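Local coordinates for cytochrome c-550-like protein (Thermosynechococcus elongatus, PDB 4LJI) that probably serves as a low-potential c-type cytochrome in electron transport, carries one covalently bound heme c, and can partly replace cytochrome c-550, at residues Cys50-Gly54 against Ser55-Asn59; Pro89-Tyr92 against Asp93-Glu97. All coordinates share one frame; numbering follows the deposited sequence.

Interaction 1 of 2, residues Cys50-Gly54 against Ser55-Asn59; sequences CHVGG and STLPN. With HEC (heme c), chain C.
His51 ND1 gives its proton to Ser55 O at 2.9 Å. The carbonyl lies at the edge of the imidazole, 8° out of the ring plane, and the bond uses a lone pair of the oxygen. Across the ring, His51 NE2 binds the heme iron at 2.1 Å. Together, the iron and the carbonyl should set the ring's rotation, and the carbonyl probably makes the ligand more electron-rich. Around the same turn, Leu57 N donates to Cys50 O at 2.8 Å, nearly straight at 169°. Val52 O takes two bonds from one residue. Ser55 OG comes to it in the carbonyl plane at 2.9 Å, and Ser55 N reaches it from above that plane. Ser55 OG sits between its own N and carbonyl carbon (chi1 74°), which turns it back to Val52. With an alanine here, Val52 O would probably keep only Ser55 N of these two donors, and the turn, with the carbonyl that holds His51, might shift. Cys50 and His51 end the CXXCH heme-attachment motif, whose first cysteine is Cys47. Cys50 SG is joined to heme CAC by a thioether bond, and Cys101 is the other axial ligand. Thr56 lies alongside His51, with OG1 bonded to Val62 O. Its CG2 rests on the porphyrin, 3.5 Å from heme C2D. Farther out, Pro58 CD packs on Cys50 CB at 4.0 Å.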
ATOM      1  N   CYS A  50      -3.353  -3.482  -0.441  1.00 12.06           N
ATOM      2  CA  CYS A  50      -4.426  -4.459  -0.356  1.00 10.37           C
ATOM      3  C   CYS A  50      -5.463  -4.337  -1.442  1.00 10.69           C
ATOM      4  O   CYS A  50      -6.214  -5.278  -1.706  1.00 12.13           O
ATOM      5  CB  CYS A  50      -5.101  -4.377   1.035  1.00 14.36           C
ATOM      6  SG  CYS A  50      -3.908  -4.837   2.382  1.00 16.02           S
ATOM      7  N   HIS A  51      -5.538  -3.157  -2.047  1.00 14.79           N
ATOM      8  CA  HIS A  51      -6.706  -2.868  -2.905  1.00 10.87           C
ATOM      9  C   HIS A  51      -6.282  -2.454  -4.283  1.00 19.77           C
ATOM     10  O   HIS A  51      -7.056  -1.842  -5.018  1.00 14.82           O
ATOM     11  CB  HIS A  51      -7.599  -1.767  -2.307  1.00 10.16           C
ATOM     12  CG  HIS A  51      -8.350  -2.192  -1.095  1.00 10.26           C
ATOM     13  ND1 HIS A  51      -9.292  -3.199  -1.121  1.00 11.21           N
ATOM     14  CD2 HIS A  51      -8.354  -1.704   0.161  1.00 15.48           C
ATOM     15  CE1 HIS A  51      -9.850  -3.304   0.078  1.00 11.46           C
ATOM     16  NE2 HIS A  51      -9.266  -2.431   0.871  1.00 11.71           N
ATOM     17  N   VAL A  52      -5.046  -2.777  -4.644  1.00 15.50           N
ATOM     18  CA  VAL A  52      -4.584  -2.549  -6.024  1.00 15.73           C
ATOM     19  C   VAL A  52      -5.614  -2.958  -7.090  1.00 17.65           C
ATOM     20  O   VAL A  52      -6.190  -4.044  -7.043  1.00 19.18           O
ATOM     21  CB  VAL A  52      -3.204  -3.222  -6.304  1.00 16.88           C
ATOM     22  CG1 VAL A  52      -3.303  -4.757  -6.346  1.00 22.65           C
ATOM     23  CG2 VAL A  52      -2.620  -2.710  -7.639  1.00 18.33           C
ATOM     24  N   GLY A  53      -5.872  -2.021  -8.003  1.00 19.03           N
ATOM     25  CA  GLY A  53      -6.875  -2.179  -9.052  1.00 19.25           C
ATOM     26  C   GLY A  53      -8.295  -2.468  -8.627  1.00 16.49           C
ATOM     27  O   GLY A  53      -9.086  -3.007  -9.422  1.00 15.84           O
ATOM     28  N   GLY A  54      -8.641  -2.112  -7.391  1.00 18.22           N
ATOM     29  CA  GLY A  54      -9.983  -2.363  -6.897  1.00 14.96           C
ATOM     30  C   GLY A  54     -10.228  -3.747  -6.336  1.00 18.28           C
ATOM     31  O   GLY A  54     -11.332  -4.055  -5.890  1.00 19.55           O
ATOM     32  N   SER A  55      -9.196  -4.581  -6.347  1.00 17.80           N
ATOM     33  CA  SER A  55      -9.284  -5.871  -5.687  1.00 19.57           C
ATOM     34  C   SER A  55      -9.296  -5.703  -4.166  1.00 16.92           C
ATOM     35  O   SER A  55      -9.172  -4.589  -3.638  1.00 16.79           O
ATOM     36  CB  SER A  55      -8.096  -6.755  -6.093  1.00 25.62           C
ATOM     37  OG  SER A  55      -6.922  -6.299  -5.445  1.00 31.39           O
ATOM     38  N   THR A  56      -9.446  -6.827  -3.468  1.00 18.07           N
ATOM     39  CA  THR A  56      -9.135  -6.897  -2.049  1.00 15.92           C
ATOM     40  C   THR A  56      -8.282  -8.137  -1.834  1.00 15.60           C
ATOM     41  O   THR A  56      -8.811  -9.227  -1.759  1.00 21.54           O
ATOM     42  CB  THR A  56     -10.417  -6.939  -1.195  1.00 17.18           C
ATOM     43  OG1 THR A  56     -11.134  -5.706  -1.369  1.00 16.46           O
ATOM     44  CG2 THR A  56     -10.088  -7.061   0.300  1.00 22.03           C
ATOM     45  N   LEU A  57      -6.980  -7.952  -1.727  1.00 15.77           N
ATOM     46  CA  LEU A  57      -6.066  -9.104  -1.737  1.00 19.77           C
ATOM     47  C   LEU A  57      -6.308 -10.086  -0.572  1.00 20.51           C
ATOM     48  O   LEU A  57      -6.330 -11.309  -0.789  1.00 21.24           O
ATOM     49  CB  LEU A  57      -4.616  -8.625  -1.821  1.00 22.59           C
ATOM     50  CG  LEU A  57      -4.279  -7.894  -3.136  1.00 22.17           C
ATOM     51  CD1 LEU A  57      -2.772  -7.700  -3.277  1.00 23.89           C
ATOM     52  CD2 LEU A  57      -4.807  -8.630  -4.341  1.00 18.67           C
ATOM     53  N   PRO A  58      -6.511  -9.573   0.658  1.00 22.03           N
ATOM     54  CA  PRO A  58      -6.722 -10.531   1.755  1.00 20.28           C
ATOM     55  C   PRO A  58      -8.130 -11.123   1.873  1.00 24.22           C
ATOM     56  O   PRO A  58      -8.321 -12.081   2.623  1.00 30.53           O
ATOM     57  CB  PRO A  58      -6.382  -9.713   3.002  1.00 24.75           C
ATOM     58  CG  PRO A  58      -5.603  -8.568   2.518  1.00 25.15           C
ATOM     59  CD  PRO A  58      -6.186  -8.239   1.189  1.00 22.45           C
ATOM     60  N   ASN A  59      -9.106 -10.560   1.169  1.00 21.83           N
ATOM     61  CA  ASN A  59     -10.415 -11.199   1.049  1.00 20.71           C
ATOM     62  C   ASN A  59     -11.056 -10.821  -0.277  1.00 23.14           C
ATOM     63  O   ASN A  59     -11.825  -9.867  -0.338  1.00 22.92           O
ATOM     64  CB  ASN A  59     -11.347 -10.809   2.205  1.00 26.14           C
ATOM     65  CG  ASN A  59     -12.719 -11.477   2.103  1.00 34.15           C
ATOM     66  OD1 ASN A  59     -12.899 -12.445   1.359  1.00 39.83           O
ATOM     67  ND2 ASN A  59     -13.680 -10.977   2.867  1.00 33.93           N
TER
HETATM   68 FE   HEC C 301      -9.812  -2.017   2.862  1.00 13.28          FE
HETATM   69  CHA HEC C 301     -12.738  -3.849   2.803  1.00 19.35           C
HETATM   70  CHB HEC C 301     -11.481   0.735   1.623  1.00 11.27           C
HETATM   71  CHC HEC C 301      -6.916  -0.051   3.205  1.00 13.24           C
HETATM   72  CHD HEC C 301      -8.032  -4.778   3.590  1.00 16.28           C
HETATM   73  NA  HEC C 301     -11.686  -1.629   2.273  1.00 11.28           N
HETATM   74  C1A HEC C 301     -12.746  -2.528   2.385  1.00 11.46           C
HETATM   75  C2A HEC C 301     -13.943  -1.871   1.898  1.00 14.00           C
HETATM   76  C3A HEC C 301     -13.576  -0.604   1.567  1.00 14.43           C
HETATM   77  C4A HEC C 301     -12.212  -0.421   1.828  1.00 12.67           C
HETATM   78  CMA HEC C 301     -14.491   0.472   1.043  1.00 13.94           C
HETATM   79  CAA HEC C 301     -15.345  -2.468   1.764  1.00 12.12           C
HETATM   80  CBA HEC C 301     -15.494  -3.227   0.421  1.00 14.20           C
HETATM   81  CGA HEC C 301     -16.859  -3.831   0.199  1.00 16.34           C
HETATM   82  O1A HEC C 301     -17.815  -3.637   1.001  1.00 13.48           O
HETATM   83  O2A HEC C 301     -17.052  -4.548  -0.837  1.00 16.25           O
HETATM   84  NB  HEC C 301      -9.273  -0.039   2.474  1.00 19.60           N
HETATM   85  C1B HEC C 301     -10.134   0.893   2.021  1.00 10.49           C
HETATM   86  C2B HEC C 301      -9.446   2.116   1.889  1.00 10.37           C
HETATM   87  C3B HEC C 301      -8.166   1.955   2.359  1.00 10.73           C
HETATM   88  C4B HEC C 301      -8.077   0.528   2.708  1.00 15.21           C
HETATM   89  CMB HEC C 301     -10.062   3.413   1.410  1.00 13.22           C
HETATM   90  CAB HEC C 301      -7.073   2.956   2.425  1.00 10.11           C
HETATM   91  CBB HEC C 301      -7.339   3.952   3.351  1.00 12.91           C
HETATM   92  NC  HEC C 301      -7.827  -2.350   3.307  1.00 10.47           N
HETATM   93  C1C HEC C 301      -6.834  -1.412   3.418  1.00 14.63           C
HETATM   94  C2C HEC C 301      -5.634  -2.104   3.619  1.00 16.13           C
HETATM   95  C3C HEC C 301      -5.928  -3.438   3.737  1.00 17.98           C
HETATM   96  C4C HEC C 301      -7.328  -3.603   3.550  1.00 18.05           C
HETATM   97  CMC HEC C 301      -4.261  -1.456   3.737  1.00 19.12           C
HETATM   98  CAC HEC C 301      -4.910  -4.520   3.920  1.00 15.87           C
HETATM   99  CBC HEC C 301      -4.129  -4.561   5.023  1.00 16.67           C
HETATM  100  ND  HEC C 301     -10.299  -3.911   3.125  1.00 18.50           N
HETATM  101  C1D HEC C 301      -9.425  -4.865   3.478  1.00 11.34           C
HETATM  102  C2D HEC C 301     -10.134  -6.123   3.711  1.00 13.48           C
HETATM  103  C3D HEC C 301     -11.440  -5.885   3.479  1.00 16.29           C
HETATM  104  C4D HEC C 301     -11.529  -4.484   3.094  1.00 13.03           C
HETATM  105  CMD HEC C 301      -9.503  -7.443   4.110  1.00 17.91           C
HETATM  106  CAD HEC C 301     -12.566  -6.872   3.624  1.00 18.63           C
HETATM  107  CBD HEC C 301     -13.230  -6.586   4.987  1.00 24.66           C
HETATM  108  CGD HEC C 301     -14.294  -7.435   5.656  1.00 26.81           C
HETATM  109  O1D HEC C 301     -15.251  -7.960   5.025  1.00 26.54           O
HETATM  110  O2D HEC C 301     -14.220  -7.584   6.901  1.00 34.53           O

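Interaction 2 of 2, residues Pro89-Tyr92 against Asp93-Glu97. With HEC (heme c), chain C.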
ATOM      1  N   PRO A  89     -13.960   0.469  10.270  1.00 20.15           N
ATOM      2  CA  PRO A  89     -14.344  -0.601   9.333  1.00 21.70           C
ATOM      3  C   PRO A  89     -15.175  -1.723   9.948  1.00 16.66           C
ATOM      4  O   PRO A  89     -14.905  -2.156  11.073  1.00 25.00           O
ATOM      5  CB  PRO A  89     -12.986  -1.115   8.820  1.00 22.17           C
ATOM      6  CG  PRO A  89     -12.096   0.104   8.909  1.00 18.70           C
ATOM      7  CD  PRO A  89     -12.522   0.782  10.192  1.00 19.73           C
ATOM      8  N   LYS A  90     -16.202  -2.172   9.230  1.00 17.10           N
ATOM      9  CA  LYS A  90     -17.095  -3.191   9.716  1.00 18.67           C
ATOM     10  C   LYS A  90     -17.038  -4.449   8.853  1.00 21.00           C
ATOM     11  O   LYS A  90     -16.474  -4.439   7.737  1.00 22.03           O
ATOM     12  CB  LYS A  90     -18.542  -2.659   9.718  1.00 20.30           C
ATOM     13  CG  LYS A  90     -18.811  -1.431  10.610  1.00 24.13           C
ATOM     14  CD  LYS A  90     -18.890  -1.827  12.080  1.00 26.47           C
ATOM     15  CE  LYS A  90     -19.079  -0.591  12.938  1.00 30.49           C
ATOM     16  NZ  LYS A  90     -17.789   0.127  13.038  1.00 32.19           N
ATOM     17  N   SER A  91     -17.662  -5.521   9.335  1.00 23.00           N
ATOM     18  CA  SER A  91     -17.788  -6.727   8.509  1.00 26.17           C
ATOM     19  C   SER A  91     -18.760  -6.482   7.354  1.00 26.15           C
ATOM     20  O   SER A  91     -19.513  -5.503   7.361  1.00 23.10           O
ATOM     21  CB  SER A  91     -18.220  -7.936   9.346  1.00 27.19           C
ATOM     22  OG  SER A  91     -19.476  -7.734   9.948  1.00 25.47           O
ATOM     23  N   TYR A  92     -18.751  -7.359   6.357  1.00 24.30           N
ATOM     24  CA  TYR A  92     -19.583  -7.146   5.169  1.00 26.30           C
ATOM     25  C   TYR A  92     -21.088  -7.048   5.452  1.00 28.16           C
ATOM     26  O   TYR A  92     -21.783  -6.312   4.774  1.00 26.23           O
ATOM     27  CB  TYR A  92     -19.308  -8.211   4.113  1.00 23.09           C
ATOM     28  CG  TYR A  92     -19.831  -7.890   2.732  1.00 20.72           C
ATOM     29  CD1 TYR A  92     -19.314  -6.836   2.001  1.00 16.77           C
ATOM     30  CD2 TYR A  92     -20.843  -8.651   2.151  1.00 22.92           C
ATOM     31  CE1 TYR A  92     -19.779  -6.557   0.738  1.00 18.11           C
ATOM     32  CE2 TYR A  92     -21.310  -8.376   0.894  1.00 24.37           C
ATOM     33  CZ  TYR A  92     -20.763  -7.335   0.183  1.00 20.14           C
ATOM     34  OH  TYR A  92     -21.222  -7.045  -1.080  1.00 18.65           O
ATOM     35  N   ASP A  93     -21.584  -7.781   6.452  1.00 31.86           N
ATOM     36  CA  ASP A  93     -23.003  -7.696   6.822  1.00 32.27           C
ATOM     37  C   ASP A  93     -23.241  -6.564   7.814  1.00 31.82           C
ATOM     38  O   ASP A  93     -24.386  -6.282   8.206  1.00 36.42           O
ATOM     39  CB  ASP A  93     -23.519  -9.035   7.378  1.00 35.56           C
ATOM     40  CG  ASP A  93     -23.052  -9.315   8.795  1.00 35.96           C
ATOM     41  OD1 ASP A  93     -22.065  -8.719   9.255  1.00 41.63           O
ATOM     42  OD2 ASP A  93     -23.678 -10.158   9.463  1.00 42.10           O
ATOM     43  N   GLY A  94     -22.142  -5.930   8.222  1.00 30.44           N
ATOM     44  CA  GLY A  94     -22.181  -4.757   9.077  1.00 34.60           C
ATOM     45  C   GLY A  94     -22.437  -5.043  10.548  1.00 36.67           C
ATOM     46  O   GLY A  94     -22.560  -4.113  11.347  1.00 36.19           O
ATOM     47  N   SER A  95     -22.505  -6.320  10.908  1.00 35.40           N
ATOM     48  CA  SER A  95     -22.843  -6.705  12.280  1.00 37.36           C
ATOM     49  C   SER A  95     -21.670  -6.632  13.254  1.00 35.54           C
ATOM     50  O   SER A  95     -21.878  -6.549  14.467  1.00 45.64           O
ATOM     51  CB  SER A  95     -23.451  -8.112  12.324  1.00 36.89           C
ATOM     52  OG  SER A  95     -22.499  -9.086  11.934  1.00 36.64           O
ATOM     53  N   GLU A  96     -20.447  -6.657  12.732  1.00 36.09           N
ATOM     54  CA  GLU A  96     -19.247  -6.760  13.571  1.00 40.96           C
ATOM     55  C   GLU A  96     -18.120  -5.817  13.126  1.00 36.16           C
ATOM     56  O   GLU A  96     -18.065  -5.418  11.963  1.00 36.11           O
ATOM     57  CB  GLU A  96     -18.774  -8.219  13.593  1.00 43.59           C
ATOM     58  CG  GLU A  96     -17.707  -8.535  14.627  1.00 50.32           C
ATOM     59  CD  GLU A  96     -18.120  -8.154  16.036  1.00 55.58           C
ATOM     60  OE1 GLU A  96     -19.314  -8.297  16.386  1.00 57.02           O
ATOM     61  OE2 GLU A  96     -17.243  -7.697  16.798  1.00 59.91           O
ATOM     62  N   GLU A  97     -17.235  -5.452  14.050  1.00 34.86           N
ATOM     63  CA  GLU A  97     -16.069  -4.619  13.733  1.00 35.78           C
ATOM     64  C   GLU A  97     -14.987  -5.402  12.988  1.00 31.71           C
ATOM     65  O   GLU A  97     -14.605  -6.476  13.440  1.00 34.94           O
ATOM     66  CB  GLU A  97     -15.440  -4.070  15.012  1.00 37.57           C
ATOM     67  CG  GLU A  97     -16.396  -3.368  15.937  1.00 36.84           C
ATOM     68  CD  GLU A  97     -16.607  -1.924  15.574  1.00 40.55           C
ATOM     69  OE1 GLU A  97     -16.138  -1.503  14.497  1.00 35.77           O
ATOM     70  OE2 GLU A  97     -17.239  -1.205  16.377  1.00 47.03           O
TER
HETATM   71 FE   HEC C 301      -9.812  -2.017   2.862  1.00 13.28          FE
HETATM   72  CHA HEC C 301     -12.738  -3.849   2.803  1.00 19.35           C
HETATM   73  CHB HEC C 301     -11.481   0.735   1.623  1.00 11.27           C
HETATM   74  CHC HEC C 301      -6.916  -0.051   3.205  1.00 13.24           C
HETATM   75  CHD HEC C 301      -8.032  -4.778   3.590  1.00 16.28           C
HETATM   76  NA  HEC C 301     -11.686  -1.629   2.273  1.00 11.28           N
HETATM   77  C1A HEC C 301     -12.746  -2.528   2.385  1.00 11.46           C
HETATM   78  C2A HEC C 301     -13.943  -1.871   1.898  1.00 14.00           C
HETATM   79  C3A HEC C 301     -13.576  -0.604   1.567  1.00 14.43           C
HETATM   80  C4A HEC C 301     -12.212  -0.421   1.828  1.00 12.67           C
HETATM   81  CMA HEC C 301     -14.491   0.472   1.043  1.00 13.94           C
HETATM   82  CAA HEC C 301     -15.345  -2.468   1.764  1.00 12.12           C
HETATM   83  CBA HEC C 301     -15.494  -3.227   0.421  1.00 14.20           C
HETATM   84  CGA HEC C 301     -16.859  -3.831   0.199  1.00 16.34           C
HETATM   85  O1A HEC C 301     -17.815  -3.637   1.001  1.00 13.48           O
HETATM   86  O2A HEC C 301     -17.052  -4.548  -0.837  1.00 16.25           O
HETATM   87  NB  HEC C 301      -9.273  -0.039   2.474  1.00 19.60           N
HETATM   88  C1B HEC C 301     -10.134   0.893   2.021  1.00 10.49           C
HETATM   89  C2B HEC C 301      -9.446   2.116   1.889  1.00 10.37           C
HETATM   90  C3B HEC C 301      -8.166   1.955   2.359  1.00 10.73           C
HETATM   91  C4B HEC C 301      -8.077   0.528   2.708  1.00 15.21           C
HETATM   92  CMB HEC C 301     -10.062   3.413   1.410  1.00 13.22           C
HETATM   93  CAB HEC C 301      -7.073   2.956   2.425  1.00 10.11           C
HETATM   94  CBB HEC C 301      -7.339   3.952   3.351  1.00 12.91           C
HETATM   95  NC  HEC C 301      -7.827  -2.350   3.307  1.00 10.47           N
HETATM   96  C1C HEC C 301      -6.834  -1.412   3.418  1.00 14.63           C
HETATM   97  C2C HEC C 301      -5.634  -2.104   3.619  1.00 16.13           C
HETATM   98  C3C HEC C 301      -5.928  -3.438   3.737  1.00 17.98           C
HETATM   99  C4C HEC C 301      -7.328  -3.603   3.550  1.00 18.05           C
HETATM  100  CMC HEC C 301      -4.261  -1.456   3.737  1.00 19.12           C
HETATM  101  CAC HEC C 301      -4.910  -4.520   3.920  1.00 15.87           C
HETATM  102  CBC HEC C 301      -4.129  -4.561   5.023  1.00 16.67           C
HETATM  103  ND  HEC C 301     -10.299  -3.911   3.125  1.00 18.50           N
HETATM  104  C1D HEC C 301      -9.425  -4.865   3.478  1.00 11.34           C
HETATM  105  C2D HEC C 301     -10.134  -6.123   3.711  1.00 13.48           C
HETATM  106  C3D HEC C 301     -11.440  -5.885   3.479  1.00 16.29           C
HETATM  107  C4D HEC C 301     -11.529  -4.484   3.094  1.00 13.03           C
HETATM  108  CMD HEC C 301      -9.503  -7.443   4.110  1.00 17.91           C
HETATM  109  CAD HEC C 301     -12.566  -6.872   3.624  1.00 18.63           C
HETATM  110  CBD HEC C 301     -13.230  -6.586   4.987  1.00 24.66           C
HETATM  111  CGD HEC C 301     -14.294  -7.435   5.656  1.00 26.81           C
HETATM  112  O1D HEC C 301     -15.251  -7.960   5.025  1.00 26.54           O
HETATM  113  O2D HEC C 301     -14.220  -7.584   6.901  1.00 34.53           O
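Ser91 and Asp93 meet in a local, mostly polar contact within one surface loop, between helix 79-87 and helix 111-127. The loop folds back on itself through a type I beta turn from Ser91 to Gly94, with Gly94 N bonded to Ser91 O at 2.8 Å. Beyond the turn, Ser91 N donates to Glu96 O at 2.7 Å. Lys90 and Glu97 form a single backbone bridge there.

The Ser91 hydroxyl works in both directions. It gives its proton to Asp93 OD1 at 2.9 Å and accepts from Glu96 N at 3.1 Å. The side chain of Ser91 sets out toward 93-97, and a chi1 of 61° brings OG to both partners. Asp93 OD1 is gripped by three donors. Ser91 OG meets it nearly end-on to the C-O bond. Ser95 OG comes from the syn side at 2.7 Å. Ser95 N approaches from above the carboxylate plane, which makes an Asx turn. Three donors on one oxygen should hold this carboxylate at a set rotation and steady its negative charge.

At the open end of the loop, Lys90 and Glu97 run side by side. Lys90 NZ forms a salt bridge with Glu97 OE1 at 2.7 Å, from 39° out of the carboxylate plane. Bends at chi2 and chi4 bring NZ to the carboxylate; it also bonds to Ser88 O.

Tyr92 points away from 93-97, and its ring passes alongside a heme propionate: edge atom CE1 is 3.5 Å from heme O1A. Its OH bonds to Asp68 O. Arg76 bonds to both Ser91 O and the heme. The loop therefore sits beside the propionates, next to helix 66-70 and the segment that follows it.

In the fold
From the N terminus, helix 6-10 and the hairpin strands 17-21 and 28-32 come first, then helix 33-46 and the short helix 48-51. Interaction 1 then closes the turn that leaves helix 48-51 and starts the loop leading to helix 66-70. Helix 79-87 follows. Interaction 2 closes a second loop after it, ahead of Cys101 and helix 111-127. The two contacts are in series and neither nest nor cross. Their centres lie about 17 Å apart and their nearest atoms about 6 Å, so they do not touch. The heme joins them: residues 50-59 hold it by one of its two thioethers and the histidine ligand, and residues 89-97 lie by its propionates. Thr56 and Tyr92 also both reach Val62.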